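Local coordinates for septation protein imp2 (Schizosaccharomyces pombe, PDB 5C1F) that is required for normal septation in fission yeast, working in medial ring disassembly, and carries a membrane-binding F-BAR domain, at residues Q258-L261 with E262-A266; L90-S93 with Q94-D98; K148-N151 with Y152-Q156. One frame throughout, in Å; residues are numbered along the deposited sequence.

How the contacts relate
The three contacts are local, each between neighbouring turns of one helix, and they are spread along the elongated chain of the F-BAR domain. Contacts 2 and 3 share helix 69-155, with centres about 83 Å apart: contact 2 lies about 14 Å from the middle of the chain, packed against helices 18-59 and 162-252, and contact 3 lies near the far end of the helix. Contact 1, on the short helix 256-267, lies on the opposite side of the chain's centre from contact 3, its centre about 45 Å from that of contact 2 and about 128 Å from that of contact 3. Of the three, contact 1 alone is touched by the second subunit. None of them touches another.

Contact 1: residues Q258-L261 with E262-A266; sequences QDVL and EFIDA
Asp259 O receives the amide of Phe263 in the shortest bond between the two segments, N to O 2.8 Å, one of four i to i+4 backbone bonds whose acceptors are Gln258 to Leu261 and whose donors are Glu262 to Asp265. On the exposed flank the same spacing brings the end of Gln258 across to the carboxylate of Glu262. Gln258 NE2 gives an almost straight bond (175°) to Glu262 OE2 at 3.2 Å. OE2 lies in the plane of the Gln258 amide; seen from the carboxylate, the N-H comes to the anti side and somewhat out of the plane, and the two flat groups stand 82° apart. Gln258 gets there because CG is anti to its backbone N (chi1 -179°) and the chain then bends at chi2, while Glu262 runs out extended beyond CG. A neutral amide suits this place, since Asp259 OD1 already lies 4.5 Å from Glu262 OE1. Helix 256-267 follows the long helices of the F-BAR domain and packs on the second subunit of the dimer. Its buried Asp259 has both oxygens occupied: OD1 and OD2 take the backbone N-H groups of Cys70 and Leu71, and OD2 also forms a salt bridge with Arg219 of the second subunit. The apolar flank is built from branched side chains, Val260 CG1 touching Ile264 CD1 at 4.2 Å, and Ile264 packs on Phe8 of the second subunit. Leu261 and Asp265 run alongside each other, with Leu261 CD2 3.4 Å from Asp265 OD2, while Asp265 OD1 is salt-bridged to Lys6 of the second subunit.

Contact 2: residues L90-S93 with Q94-D98; sequences LQIS and QLLQD
Gln94 lays its aliphatic part over the carbonyl of Leu90, CG 3.2 Å from Leu90 O. Long, flexible and uncharged, a glutamine suits a helix flank that is not fully buried. With an alanine at Gln94 the CG that lies against Leu90 O would be gone, and that carbonyl is likely to lose part of its cover on the side-chain flank. Leu90 O is gripped twice from the same face of its plane: Gln94 N lies 3.1 Å from it, and Ser93 OG donates to it at 2.7 Å. Ser93 OG stands between its own backbone N and carbonyl carbon (chi1 72°), folded back toward the preceding turn. These turns belong to helix 69-155 in the middle of the F-BAR helical bundle, where Ser93 and Gln97 face helix 18-59. The small serine hydroxyl also accepts from a water at 2.8 Å, and that water donates to Gln97 OE1 as well, while Gln97 NE2 bonds to Glu49. On the buried side Ile92 CG2 meets Leu96 CG at 4.2 Å, the two apolar chains packing on helix 162-252 at Ser236 and at Phe229 and Leu232, respectively.

Contact 3: residues K148-N151 with Y152-Q156; sequences KKVN and YYVSQ
Lys149 and Tyr153 make the main side-chain packing, running side by side in the same direction one helical turn apart. The aliphatic end of the lysine does the touching: CE lies 3.4 Å from Tyr153 OH and 3.7 Å from Tyr153 CE2. Lys149 is extended until it bends at chi3 (54°), and this turn lays CE beside the phenol. A lysine suits the place because its methylenes can lie along a ring while its charged end reaches the surface. The tyrosine ring is also close to the helix backbone, with CD2 3.2 Å from Lys149 O. The second tyrosine, Tyr152, turns outward, with CG anti to its backbone N (chi1 164°); Gln156 CG stands 3.5 Å above one face of its ring, displaced toward the rim. Apolar contact is lighter: Val150 CG1 meets Val154 CG2 at 4.3 Å, and the same CG2 rests on the carbonyl of Val150. These turns lie near the end of helix 69-155, where the chain soon turns back into helix 162-252. Val150 and Tyr153 pack on Thr175 of that returning helix, and Tyr153 O accepts from Asn168 ND2, so side-chain packing and a hydrogen bond both join the two helices. Four i to i+4 backbone bonds carry the helix through this point. Tyr153 N to Lys149 O is the shortest of them, 2.8 Å, with an N-H...O angle of 166°, whereas Tyr152 N to Lys148 O is longer, at 3.2 Å.

Contact 1: residues Q258-L261 with E262-A266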
ATOM      1  N   GLN A 258      -4.209  23.430 -27.348  1.00 31.91           N
ATOM      2  CA  GLN A 258      -4.568  22.486 -28.403  1.00 28.60           C
ATOM      3  C   GLN A 258      -5.893  21.797 -28.069  1.00 30.10           C
ATOM      4  O   GLN A 258      -6.725  21.577 -28.947  1.00 38.59           O
ATOM      5  CB  GLN A 258      -3.457  21.450 -28.615  1.00 28.12           C
ATOM      6  CG  GLN A 258      -3.734  20.434 -29.729  1.00 32.43           C
ATOM      7  CD  GLN A 258      -3.854  21.073 -31.108  1.00 42.12           C
ATOM      8  OE1 GLN A 258      -3.274  22.128 -31.371  1.00 46.82           O
ATOM      9  NE2 GLN A 258      -4.607  20.431 -31.994  1.00 38.01           N
ATOM     10  N   ASP A 259      -6.084  21.471 -26.794  1.00 24.59           N
ATOM     11  CA  ASP A 259      -7.326  20.868 -26.324  1.00 22.19           C
ATOM     12  C   ASP A 259      -8.526  21.793 -26.525  1.00 24.12           C
ATOM     13  O   ASP A 259      -9.612  21.343 -26.897  1.00 24.77           O
ATOM     14  CB  ASP A 259      -7.207  20.494 -24.844  1.00 23.38           C
ATOM     15  CG  ASP A 259      -6.959  19.013 -24.634  1.00 29.85           C
ATOM     16  OD1 ASP A 259      -6.584  18.322 -25.608  1.00 25.76           O
ATOM     17  OD2 ASP A 259      -7.139  18.541 -23.487  1.00 27.58           O
ATOM     18  N   VAL A 260      -8.332  23.084 -26.271  1.00 19.86           N
ATOM     19  CA  VAL A 260      -9.420  24.047 -26.409  1.00 20.09           C
ATOM     20  C   VAL A 260      -9.793  24.208 -27.883  1.00 39.76           C
ATOM     21  O   VAL A 260     -10.970  24.283 -28.232  1.00 36.76           O
ATOM     22  CB  VAL A 260      -9.051  25.415 -25.800  1.00 30.18           C
ATOM     23  CG1 VAL A 260     -10.118  26.457 -26.119  1.00 30.93           C
ATOM     24  CG2 VAL A 260      -8.869  25.290 -24.293  1.00 19.73           C
ATOM     25  N   LEU A 261      -8.778  24.241 -28.742  1.00 31.74           N
ATOM     26  CA  LEU A 261      -8.973  24.262 -30.186  1.00 28.60           C
ATOM     27  C   LEU A 261      -9.804  23.063 -30.647  1.00 26.30           C
ATOM     28  O   LEU A 261     -10.797  23.222 -31.357  1.00 27.61           O
ATOM     29  CB  LEU A 261      -7.614  24.278 -30.898  1.00 32.50           C
ATOM     30  CG  LEU A 261      -7.537  24.525 -32.409  1.00 37.96           C
ATOM     31  CD1 LEU A 261      -6.215  25.195 -32.753  1.00 36.13           C
ATOM     32  CD2 LEU A 261      -7.690  23.232 -33.204  1.00 41.73           C
ATOM     33  N   GLU A 262      -9.397  21.866 -30.241  1.00 22.14           N
ATOM     34  CA  GLU A 262     -10.109  20.653 -30.630  1.00 23.80           C
ATOM     35  C   GLU A 262     -11.504  20.594 -30.015  1.00 22.68           C
ATOM     36  O   GLU A 262     -12.435  20.044 -30.609  1.00 22.72           O
ATOM     37  CB  GLU A 262      -9.310  19.416 -30.230  1.00 24.66           C
ATOM     38  CG  GLU A 262      -7.969  19.293 -30.925  1.00 29.09           C
ATOM     39  CD  GLU A 262      -7.247  18.017 -30.552  1.00 36.86           C
ATOM     40  OE1 GLU A 262      -7.807  17.234 -29.754  1.00 37.33           O
ATOM     41  OE2 GLU A 262      -6.124  17.798 -31.053  1.00 35.87           O
ATOM     42  N   PHE A 263     -11.640  21.152 -28.817  1.00 21.03           N
ATOM     43  CA  PHE A 263     -12.939  21.238 -28.167  1.00 28.18           C
ATOM     44  C   PHE A 263     -13.873  22.089 -29.015  1.00 32.65           C
ATOM     45  O   PHE A 263     -15.022  21.718 -29.254  1.00 37.18           O
ATOM     46  CB  PHE A 263     -12.802  21.821 -26.759  1.00 30.83           C
ATOM     47  CG  PHE A 263     -14.112  22.009 -26.044  1.00 34.24           C
ATOM     48  CD1 PHE A 263     -14.685  20.965 -25.337  1.00 37.62           C
ATOM     49  CD2 PHE A 263     -14.763  23.232 -26.068  1.00 31.41           C
ATOM     50  CE1 PHE A 263     -15.886  21.135 -24.674  1.00 36.64           C
ATOM     51  CE2 PHE A 263     -15.965  23.407 -25.407  1.00 35.62           C
ATOM     52  CZ  PHE A 263     -16.526  22.358 -24.709  1.00 38.30           C
ATOM     53  N   ILE A 264     -13.363  23.227 -29.477  1.00 30.07           N
ATOM     54  CA  ILE A 264     -14.140  24.137 -30.307  1.00 33.17           C
ATOM     55  C   ILE A 264     -14.619  23.441 -31.581  1.00 32.05           C
ATOM     56  O   ILE A 264     -15.796  23.522 -31.926  1.00 38.29           O
ATOM     57  CB  ILE A 264     -13.323  25.401 -30.665  1.00 22.60           C
ATOM     58  CG1 ILE A 264     -13.129  26.265 -29.417  1.00 38.10           C
ATOM     59  CG2 ILE A 264     -14.017  26.206 -31.747  1.00 25.64           C
ATOM     60  CD1 ILE A 264     -12.266  27.490 -29.635  1.00 22.43           C
ATOM     61  N   ASP A 265     -13.718  22.731 -32.254  1.00 32.61           N
ATOM     62  CA  ASP A 265     -14.057  22.043 -33.500  1.00 35.60           C
ATOM     63  C   ASP A 265     -15.133  20.974 -33.319  1.00 36.73           C
ATOM     64  O   ASP A 265     -15.924  20.723 -34.228  1.00 43.55           O
ATOM     65  CB  ASP A 265     -12.807  21.409 -34.112  1.00 36.10           C
ATOM     66  CG  ASP A 265     -11.861  22.437 -34.702  1.00 41.22           C
ATOM     67  OD1 ASP A 265     -12.351  23.452 -35.242  1.00 46.58           O
ATOM     68  OD2 ASP A 265     -10.632  22.231 -34.628  1.00 41.42           O
ATOM     69  N   ALA A 266     -15.164  20.354 -32.142  1.00 33.59           N
ATOM     70  CA  ALA A 266     -16.072  19.239 -31.885  1.00 33.25           C
ATOM     71  C   ALA A 266     -17.395  19.682 -31.266  1.00 39.64           C
ATOM     72  O   ALA A 266     -18.400  18.980 -31.370  1.00 44.77           O
ATOM     73  CB  ALA A 266     -15.395  18.211 -30.985  1.00 23.74           C
TER

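Contact 2: residues L90-S93 with Q94-D98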
ATOM      1  N   LEU A  90       0.845  -6.121  -6.170  1.00 17.91           N
ATOM      2  CA  LEU A  90       0.354  -7.495  -6.058  1.00 21.36           C
ATOM      3  C   LEU A  90       1.506  -8.485  -6.187  1.00 27.36           C
ATOM      4  O   LEU A  90       1.590  -9.455  -5.429  1.00 24.35           O
ATOM      5  CB  LEU A  90      -0.715  -7.793  -7.112  1.00 24.68           C
ATOM      6  CG  LEU A  90      -1.381  -9.169  -6.988  1.00 26.92           C
ATOM      7  CD1 LEU A  90      -2.061  -9.321  -5.634  1.00 22.21           C
ATOM      8  CD2 LEU A  90      -2.373  -9.407  -8.113  1.00 28.88           C
ATOM      9  N   GLN A  91       2.389  -8.229  -7.150  1.00 18.88           N
ATOM     10  CA  GLN A  91       3.588  -9.038  -7.340  1.00 24.47           C
ATOM     11  C   GLN A  91       4.493  -8.962  -6.104  1.00 23.85           C
ATOM     12  O   GLN A  91       5.044  -9.970  -5.666  1.00 24.76           O
ATOM     13  CB  GLN A  91       4.343  -8.579  -8.596  1.00 19.47           C
ATOM     14  CG  GLN A  91       5.726  -9.198  -8.795  1.00 32.66           C
ATOM     15  CD  GLN A  91       5.676 -10.645  -9.257  1.00 41.09           C
ATOM     16  OE1 GLN A  91       5.214 -11.527  -8.533  1.00 44.72           O
ATOM     17  NE2 GLN A  91       6.162 -10.895 -10.468  1.00 44.99           N
ATOM     18  N   ILE A  92       4.627  -7.768  -5.537  1.00 24.89           N
ATOM     19  CA  ILE A  92       5.452  -7.575  -4.349  1.00 24.50           C
ATOM     20  C   ILE A  92       4.890  -8.344  -3.153  1.00 23.10           C
ATOM     21  O   ILE A  92       5.639  -8.980  -2.409  1.00 21.06           O
ATOM     22  CB  ILE A  92       5.582  -6.078  -3.987  1.00 22.72           C
ATOM     23  CG1 ILE A  92       6.337  -5.333  -5.089  1.00 23.89           C
ATOM     24  CG2 ILE A  92       6.319  -5.905  -2.664  1.00 21.01           C
ATOM     25  CD1 ILE A  92       7.763  -5.814  -5.281  1.00 17.75           C
ATOM     26  N   SER A  93       3.572  -8.302  -2.979  1.00 19.05           N
ATOM     27  CA  SER A  93       2.941  -9.016  -1.873  1.00 18.32           C
ATOM     28  C   SER A  93       3.139 -10.521  -2.022  1.00 24.43           C
ATOM     29  O   SER A  93       3.303 -11.232  -1.030  1.00 22.92           O
ATOM     30  CB  SER A  93       1.449  -8.684  -1.786  1.00 22.36           C
ATOM     31  OG  SER A  93       0.720  -9.283  -2.842  1.00 22.33           O
ATOM     32  N   GLN A  94       3.139 -11.002  -3.263  1.00 25.40           N
ATOM     33  CA  GLN A  94       3.365 -12.422  -3.526  1.00 31.58           C
ATOM     34  C   GLN A  94       4.799 -12.821  -3.185  1.00 23.26           C
ATOM     35  O   GLN A  94       5.041 -13.905  -2.665  1.00 25.85           O
ATOM     36  CB  GLN A  94       3.051 -12.762  -4.985  1.00 20.88           C
ATOM     37  CG  GLN A  94       1.569 -12.684  -5.328  1.00 37.41           C
ATOM     38  CD  GLN A  94       1.304 -12.723  -6.828  1.00 38.66           C
ATOM     39  OE1 GLN A  94       2.230 -12.641  -7.638  1.00 37.90           O
ATOM     40  NE2 GLN A  94       0.037 -12.843  -7.202  1.00 36.61           N
ATOM     41  N   LEU A  95       5.749 -11.942  -3.483  1.00 20.04           N
ATOM     42  CA  LEU A  95       7.144 -12.196  -3.144  1.00 21.98           C
ATOM     43  C   LEU A  95       7.377 -12.063  -1.637  1.00 27.76           C
ATOM     44  O   LEU A  95       8.200 -12.781  -1.062  1.00 27.25           O
ATOM     45  CB  LEU A  95       8.066 -11.249  -3.917  1.00 26.87           C
ATOM     46  CG  LEU A  95       8.067 -11.427  -5.443  1.00 29.33           C
ATOM     47  CD1 LEU A  95       8.835 -10.304  -6.131  1.00 27.49           C
ATOM     48  CD2 LEU A  95       8.639 -12.784  -5.830  1.00 20.97           C
ATOM     49  N   LEU A  96       6.650 -11.151  -0.995  1.00 25.51           N
ATOM     50  CA  LEU A  96       6.734 -11.010   0.456  1.00 18.62           C
ATOM     51  C   LEU A  96       6.290 -12.301   1.135  1.00 37.69           C
ATOM     52  O   LEU A  96       6.817 -12.678   2.183  1.00 29.06           O
ATOM     53  CB  LEU A  96       5.882  -9.837   0.946  1.00 18.25           C
ATOM     54  CG  LEU A  96       6.438  -8.425   0.749  1.00 22.24           C
ATOM     55  CD1 LEU A  96       5.446  -7.378   1.240  1.00 19.96           C
ATOM     56  CD2 LEU A  96       7.780  -8.261   1.450  1.00 17.79           C
ATOM     57  N   GLN A  97       5.322 -12.980   0.530  1.00 19.71           N
ATOM     58  CA  GLN A  97       4.843 -14.244   1.068  1.00 40.64           C
ATOM     59  C   GLN A  97       5.814 -15.379   0.773  1.00 31.37           C
ATOM     60  O   GLN A  97       6.179 -16.132   1.670  1.00 28.72           O
ATOM     61  CB  GLN A  97       3.453 -14.571   0.517  1.00 38.23           C
ATOM     62  CG  GLN A  97       2.337 -13.945   1.335  1.00 50.29           C
ATOM     63  CD  GLN A  97       1.050 -13.748   0.556  1.00 62.28           C
ATOM     64  OE1 GLN A  97       0.924 -14.195  -0.585  1.00 64.20           O
ATOM     65  NE2 GLN A  97       0.084 -13.071   1.172  1.00 62.31           N
ATOM     66  N   ASP A  98       6.249 -15.486  -0.478  1.00 23.57           N
ATOM     67  CA  ASP A  98       7.074 -16.612  -0.905  1.00 23.88           C
ATOM     68  C   ASP A  98       8.536 -16.502  -0.478  1.00 21.55           C
ATOM     69  O   ASP A  98       9.118 -17.479  -0.008  1.00 28.24           O
ATOM     70  CB  ASP A  98       6.997 -16.771  -2.425  1.00 22.35           C
ATOM     71  CG  ASP A  98       5.593 -17.072  -2.905  1.00 36.68           C
ATOM     72  OD1 ASP A  98       4.820 -17.674  -2.130  1.00 35.21           O
ATOM     73  OD2 ASP A  98       5.257 -16.702  -4.051  1.00 34.84           O
TER
HETATM   74  O   HOH W   1      -0.458 -11.751  -2.314  1.00 35.61           O

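Contact 3: residues K148-N151 with Y152-Q156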
ATOM      1  N   LYS A 148      33.386 -52.578  54.591  1.00 39.90           N
ATOM      2  CA  LYS A 148      32.918 -52.017  55.847  1.00 42.74           C
ATOM      3  C   LYS A 148      32.448 -53.113  56.803  1.00 44.08           C
ATOM      4  O   LYS A 148      32.583 -52.988  58.020  1.00 44.47           O
ATOM      5  CB  LYS A 148      31.794 -51.015  55.585  1.00 50.12           C
ATOM      6  CG  LYS A 148      31.792 -49.827  56.529  1.00 60.01           C
ATOM      7  CD  LYS A 148      30.690 -48.841  56.178  1.00 66.25           C
ATOM      8  CE  LYS A 148      30.650 -47.692  57.173  1.00 74.17           C
ATOM      9  NZ  LYS A 148      29.453 -46.831  56.972  1.00 80.04           N
ATOM     10  N   LYS A 149      31.896 -54.188  56.251  1.00 34.64           N
ATOM     11  CA  LYS A 149      31.461 -55.314  57.069  1.00 35.56           C
ATOM     12  C   LYS A 149      32.653 -56.108  57.587  1.00 35.58           C
ATOM     13  O   LYS A 149      32.647 -56.574  58.726  1.00 36.66           O
ATOM     14  CB  LYS A 149      30.524 -56.228  56.282  1.00 35.51           C
ATOM     15  CG  LYS A 149      29.087 -55.742  56.234  1.00 45.84           C
ATOM     16  CD  LYS A 149      28.249 -56.606  55.313  1.00 51.08           C
ATOM     17  CE  LYS A 149      28.341 -58.070  55.695  1.00 58.41           C
ATOM     18  NZ  LYS A 149      27.594 -58.927  54.736  1.00 65.83           N
ATOM     19  N   VAL A 150      33.668 -56.264  56.743  1.00 28.84           N
ATOM     20  CA  VAL A 150      34.906 -56.918  57.150  1.00 30.66           C
ATOM     21  C   VAL A 150      35.499 -56.191  58.352  1.00 32.43           C
ATOM     22  O   VAL A 150      35.864 -56.814  59.348  1.00 36.41           O
ATOM     23  CB  VAL A 150      35.939 -56.952  56.009  1.00 35.33           C
ATOM     24  CG1 VAL A 150      37.294 -57.388  56.534  1.00 35.25           C
ATOM     25  CG2 VAL A 150      35.471 -57.870  54.891  1.00 36.73           C
ATOM     26  N   ASN A 151      35.576 -54.867  58.246  1.00 30.73           N
ATOM     27  CA  ASN A 151      36.040 -54.018  59.335  1.00 36.15           C
ATOM     28  C   ASN A 151      35.286 -54.318  60.629  1.00 34.45           C
ATOM     29  O   ASN A 151      35.887 -54.466  61.694  1.00 34.30           O
ATOM     30  CB  ASN A 151      35.882 -52.542  58.951  1.00 44.52           C
ATOM     31  CG  ASN A 151      36.376 -51.595  60.031  1.00 53.85           C
ATOM     32  OD1 ASN A 151      35.645 -51.266  60.968  1.00 52.11           O
ATOM     33  ND2 ASN A 151      37.617 -51.141  59.897  1.00 59.72           N
ATOM     34  N   TYR A 152      33.966 -54.426  60.514  1.00 34.58           N
ATOM     35  CA  TYR A 152      33.103 -54.724  61.650  1.00 34.72           C
ATOM     36  C   TYR A 152      33.326 -56.128  62.221  1.00 29.27           C
ATOM     37  O   TYR A 152      33.474 -56.290  63.431  1.00 29.83           O
ATOM     38  CB  TYR A 152      31.636 -54.558  61.251  1.00 27.15           C
ATOM     39  CG  TYR A 152      30.673 -55.209  62.215  1.00 34.12           C
ATOM     40  CD1 TYR A 152      30.441 -54.663  63.471  1.00 27.32           C
ATOM     41  CD2 TYR A 152      29.996 -56.371  61.871  1.00 32.83           C
ATOM     42  CE1 TYR A 152      29.568 -55.257  64.355  1.00 27.60           C
ATOM     43  CE2 TYR A 152      29.121 -56.971  62.747  1.00 37.11           C
ATOM     44  CZ  TYR A 152      28.908 -56.411  63.989  1.00 41.22           C
ATOM     45  OH  TYR A 152      28.032 -57.009  64.867  1.00 28.36           O
ATOM     46  N   TYR A 153      33.345 -57.137  61.352  1.00 38.31           N
ATOM     47  CA  TYR A 153      33.501 -58.524  61.789  1.00 30.82           C
ATOM     48  C   TYR A 153      34.833 -58.762  62.487  1.00 32.08           C
ATOM     49  O   TYR A 153      34.934 -59.605  63.378  1.00 35.56           O
ATOM     50  CB  TYR A 153      33.370 -59.481  60.605  1.00 31.30           C
ATOM     51  CG  TYR A 153      31.965 -59.608  60.068  1.00 30.55           C
ATOM     52  CD1 TYR A 153      30.875 -59.669  60.925  1.00 30.20           C
ATOM     53  CD2 TYR A 153      31.730 -59.660  58.703  1.00 30.42           C
ATOM     54  CE1 TYR A 153      29.586 -59.785  60.434  1.00 29.80           C
ATOM     55  CE2 TYR A 153      30.450 -59.773  58.202  1.00 38.43           C
ATOM     56  CZ  TYR A 153      29.381 -59.834  59.070  1.00 29.70           C
ATOM     57  OH  TYR A 153      28.106 -59.948  58.566  1.00 29.54           O
ATOM     58  N   VAL A 154      35.856 -58.023  62.074  1.00 32.35           N
ATOM     59  CA  VAL A 154      37.160 -58.120  62.715  1.00 42.85           C
ATOM     60  C   VAL A 154      37.107 -57.482  64.101  1.00 40.21           C
ATOM     61  O   VAL A 154      37.671 -58.012  65.059  1.00 45.45           O
ATOM     62  CB  VAL A 154      38.265 -57.455  61.863  1.00 44.98           C
ATOM     63  CG1 VAL A 154      39.566 -57.359  62.648  1.00 39.03           C
ATOM     64  CG2 VAL A 154      38.475 -58.237  60.575  1.00 34.85           C
ATOM     65  N   SER A 155      36.402 -56.358  64.212  1.00 39.45           N
ATOM     66  CA  SER A 155      36.280 -55.658  65.489  1.00 44.52           C
ATOM     67  C   SER A 155      35.490 -56.475  66.509  1.00 48.16           C
ATOM     68  O   SER A 155      35.655 -56.302  67.715  1.00 57.90           O
ATOM     69  CB  SER A 155      35.624 -54.289  65.295  1.00 44.73           C
ATOM     70  OG  SER A 155      34.318 -54.410  64.762  1.00 43.99           O
ATOM     71  N   GLN A 156      34.637 -57.368  66.017  1.00 45.00           N
ATOM     72  CA  GLN A 156      33.836 -58.222  66.888  1.00 38.42           C
ATOM     73  C   GLN A 156      34.664 -59.337  67.514  1.00 42.18           C
ATOM     74  O   GLN A 156      34.280 -59.901  68.535  1.00 46.43           O
ATOM     75  CB  GLN A 156      32.662 -58.829  66.114  1.00 34.74           C
ATOM     76  CG  GLN A 156      31.495 -57.881  65.907  1.00 33.43           C
ATOM     77  CD  GLN A 156      30.838 -57.482  67.212  1.00 32.40           C
ATOM     78  OE1 GLN A 156      31.174 -56.452  67.800  1.00 30.45           O
ATOM     79  NE2 GLN A 156      29.896 -58.297  67.675  1.00 30.86           N
TER